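Chemotaxis protein CheX (Vibrio vulnificus, PDB 6VPW) probably dephosphorylates the phosphorylated response regulator CheY in bacterial chemotaxis signalling. Local coordinates at residues Ile128-Met139 against Asn147-Glu155. Residues are numbered along the deposited sequence; the frame is centred on the assembly and turned at random.
Sequences IRHKCEGSIIIM and NAFIEICFE
I137 and M139 pair with I152 and I150 in an antiparallel beta hairpin, strands 137-142 and 148-154, part of the antiparallel sheet of this CheX-family domain. Each pair is closed by two backbone hydrogen bonds; the shortest runs from M139 N to I150 O at 2.7 Å. Between them I138 faces E151 as a non-hydrogen-bonded pair. Nearer the C-terminus the direct ladder gives way to a water that bridges S135 O and F154 N.

Apolar contacts fill the face carrying M139, I150 and I152, which helix 8-23 covers. M139 reaches across so that its methyl CE lies 3.5 Å from I152 CG2, and its SD 4.1 Å from I150 CG2.

Polar groups gather on the other face, around E151. Its aliphatic CG lies alongside I138, while OE2 approaches CD2 at the edge of the H130 ring, the ring and carboxylate planes 41° apart. A second water donates to E151 OE2 and accepts from H130 N. K35 forms a salt bridge with OE1, and S58 and S60 hold the two ring nitrogens of H130, fixing its rotation.

The covalent link is the disulfide C132-C153, which ties the loop after strand 126-130 to the last strand. C153 SG stands anti to its own N (chi1 -166°), reaching C132 SG at 2.0 Å with a chi3 of -92°; I136 CG1 packs 3.8 Å from C153 SG.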
# COMPACT_ATOMS: atom_id res chain seq x y z
N ILE A 128 2.60 -9.15 -1.72
CA ILE A 128 2.84 -7.71 -2.05
C ILE A 128 3.80 -7.62 -3.23
O ILE A 128 4.76 -8.41 -3.30
CB ILE A 128 3.38 -6.98 -0.81
CG1 ILE A 128 2.32 -6.98 0.31
CG2 ILE A 128 3.84 -5.57 -1.15
CD1 ILE A 128 2.65 -6.10 1.48
N ARG A 129 3.52 -6.70 -4.15
CA ARG A 129 4.41 -6.50 -5.32
C ARG A 129 4.55 -5.00 -5.54
O ARG A 129 3.54 -4.35 -5.91
CB ARG A 129 3.88 -7.22 -6.56
CG ARG A 129 3.77 -8.72 -6.37
CD ARG A 129 3.63 -9.48 -7.68
NE ARG A 129 3.29 -10.88 -7.45
CZ ARG A 129 3.43 -11.85 -8.35
NH1 ARG A 129 3.95 -11.59 -9.54
NH2 ARG A 129 3.09 -13.09 -8.05
N HIS A 130 5.73 -4.47 -5.24
CA HIS A 130 6.02 -3.05 -5.52
C HIS A 130 6.17 -2.88 -7.02
O HIS A 130 6.69 -3.80 -7.68
CB HIS A 130 7.25 -2.60 -4.74
CG HIS A 130 7.01 -2.54 -3.28
ND1 HIS A 130 6.91 -1.35 -2.61
CD2 HIS A 130 6.81 -3.52 -2.36
CE1 HIS A 130 6.69 -1.59 -1.33
NE2 HIS A 130 6.60 -2.91 -1.16
N LYS A 131 5.70 -1.76 -7.55
CA LYS A 131 5.87 -1.47 -8.99
C LYS A 131 6.62 -0.14 -9.08
O LYS A 131 5.97 0.90 -8.96
CB LYS A 131 4.50 -1.43 -9.69
CG LYS A 131 3.58 -2.61 -9.41
CD LYS A 131 4.06 -3.95 -9.97
CE LYS A 131 3.22 -5.12 -9.48
NZ LYS A 131 3.58 -6.39 -10.15
N CYS A 132 7.95 -0.16 -9.17
CA CYS A 132 8.67 1.13 -9.37
C CYS A 132 9.83 0.84 -10.33
O CYS A 132 10.01 -0.34 -10.65
CB CYS A 132 8.99 1.82 -8.03
SG CYS A 132 10.69 1.73 -7.40
N GLU A 133 10.51 1.86 -10.83
CA GLU A 133 11.58 1.66 -11.86
C GLU A 133 12.90 1.20 -11.23
O GLU A 133 13.74 0.64 -11.96
CB GLU A 133 11.79 2.94 -12.66
CG GLU A 133 10.57 3.35 -13.45
CD GLU A 133 10.10 2.31 -14.46
OE1 GLU A 133 10.92 1.88 -15.30
OE2 GLU A 133 8.93 1.89 -14.37
N GLY A 134 13.10 1.46 -9.94
CA GLY A 134 14.35 1.05 -9.27
C GLY A 134 14.34 -0.43 -8.93
O GLY A 134 13.40 -1.13 -9.32
N SER A 135 15.35 -0.87 -8.18
CA SER A 135 15.47 -2.29 -7.78
C SER A 135 14.57 -2.55 -6.57
O SER A 135 14.58 -1.71 -5.63
CB SER A 135 16.93 -2.62 -7.50
OG SER A 135 17.09 -3.99 -7.15
N ILE A 136 13.78 -3.63 -6.60
CA ILE A 136 12.95 -3.99 -5.42
C ILE A 136 13.82 -4.84 -4.49
O ILE A 136 14.20 -5.96 -4.89
CB ILE A 136 11.66 -4.73 -5.81
CG1 ILE A 136 10.81 -3.91 -6.79
CG2 ILE A 136 10.88 -5.10 -4.55
CD1 ILE A 136 9.69 -4.68 -7.43
N ILE A 137 14.09 -4.33 -3.29
CA ILE A 137 14.92 -5.04 -2.28
C ILE A 137 13.98 -5.68 -1.25
O ILE A 137 13.04 -4.98 -0.79
CB ILE A 137 15.90 -4.06 -1.59
CG1 ILE A 137 16.77 -3.30 -2.59
CG2 ILE A 137 16.74 -4.80 -0.56
CD1 ILE A 137 17.68 -4.17 -3.41
N ILE A 138 14.18 -6.96 -0.97
CA ILE A 138 13.38 -7.66 0.08
C ILE A 138 14.35 -7.94 1.23
O ILE A 138 15.47 -8.38 0.95
CB ILE A 138 12.68 -8.93 -0.43
CG1 ILE A 138 11.83 -9.57 0.68
CG2 ILE A 138 13.68 -9.92 -1.01
CD1 ILE A 138 10.93 -10.69 0.20
N MET A 139 13.93 -7.65 2.46
CA MET A 139 14.76 -7.89 3.66
C MET A 139 13.98 -8.86 4.55
O MET A 139 13.04 -8.44 5.23
CB MET A 139 15.02 -6.57 4.40
CG MET A 139 15.34 -5.40 3.46
SD MET A 139 15.51 -3.80 4.30
CE MET A 139 15.27 -2.69 2.92
N ASN A 147 7.56 -15.04 10.85
CA ASN A 147 8.49 -14.30 9.97
C ASN A 147 7.87 -12.97 9.54
O ASN A 147 6.65 -12.74 9.73
CB ASN A 147 8.88 -15.17 8.77
CG ASN A 147 9.59 -16.46 9.16
OD1 ASN A 147 10.24 -16.54 10.20
ND2 ASN A 147 9.48 -17.47 8.32
N ALA A 148 8.73 -12.11 9.00
CA ALA A 148 8.29 -10.80 8.49
C ALA A 148 9.21 -10.43 7.33
O ALA A 148 10.23 -11.12 7.13
CB ALA A 148 8.37 -9.77 9.59
N PHE A 149 8.85 -9.41 6.59
CA PHE A 149 9.82 -8.93 5.59
C PHE A 149 9.48 -7.50 5.22
O PHE A 149 8.29 -7.08 5.28
CB PHE A 149 9.92 -9.87 4.38
CG PHE A 149 8.62 -10.21 3.73
CD1 PHE A 149 8.07 -9.37 2.77
CD2 PHE A 149 7.93 -11.36 4.09
CE1 PHE A 149 6.85 -9.68 2.17
CE2 PHE A 149 6.71 -11.66 3.50
CZ PHE A 149 6.18 -10.82 2.54
N ILE A 150 10.53 -6.76 4.94
CA ILE A 150 10.42 -5.37 4.42
C ILE A 150 10.67 -5.46 2.92
O ILE A 150 11.59 -6.22 2.51
CB ILE A 150 11.43 -4.41 5.06
CG1 ILE A 150 11.15 -4.22 6.55
CG2 ILE A 150 11.44 -3.07 4.32
CD1 ILE A 150 12.25 -3.47 7.26
N GLU A 151 9.86 -4.75 2.15
CA GLU A 151 10.16 -4.62 0.71
C GLU A 151 10.26 -3.13 0.45
O GLU A 151 9.44 -2.34 1.03
CB GLU A 151 9.15 -5.31 -0.21
CG GLU A 151 9.18 -6.82 -0.13
CD GLU A 151 8.36 -7.48 -1.23
OE1 GLU A 151 8.07 -8.68 -1.11
OE2 GLU A 151 8.02 -6.78 -2.19
N ILE A 152 11.23 -2.74 -0.37
CA ILE A 152 11.40 -1.29 -0.61
C ILE A 152 11.80 -1.10 -2.07
O ILE A 152 12.45 -2.00 -2.64
CB ILE A 152 12.41 -0.72 0.40
CG1 ILE A 152 12.30 0.79 0.54
CG2 ILE A 152 13.83 -1.17 0.09
CD1 ILE A 152 12.87 1.29 1.84
N CYS A 153 11.32 -0.01 -2.65
CA CYS A 153 11.62 0.35 -4.06
C CYS A 153 11.72 1.87 -4.12
O CYS A 153 10.77 2.53 -3.66
CB CYS A 153 10.53 -0.16 -5.02
SG CYS A 153 10.98 -0.15 -6.79
N PHE A 154 12.86 2.39 -4.57
CA PHE A 154 13.01 3.85 -4.79
C PHE A 154 13.40 4.07 -6.25
O PHE A 154 14.12 3.22 -6.82
CB PHE A 154 14.07 4.49 -3.89
CG PHE A 154 13.63 4.81 -2.49
CD1 PHE A 154 13.01 6.02 -2.21
CD2 PHE A 154 13.83 3.91 -1.46
CE1 PHE A 154 12.64 6.33 -0.92
CE2 PHE A 154 13.44 4.23 -0.17
CZ PHE A 154 12.84 5.43 0.09
N GLU A 155 12.89 5.14 -6.85
CA GLU A 155 13.25 5.50 -8.26
C GLU A 155 13.69 6.97 -8.30
O GLU A 155 14.21 7.45 -9.30
CB GLU A 155 12.09 5.20 -9.21
CG GLU A 155 10.81 5.92 -8.83
CD GLU A 155 9.76 5.92 -9.93
OE1 GLU A 155 9.46 7.02 -10.42
OE2 GLU A 155 9.25 4.82 -10.28
OXT GLU A 155 13.55 7.72 -7.33
O HOH W 1 7.66 -6.49 -4.77
O HOH W 2 15.20 0.78 -5.23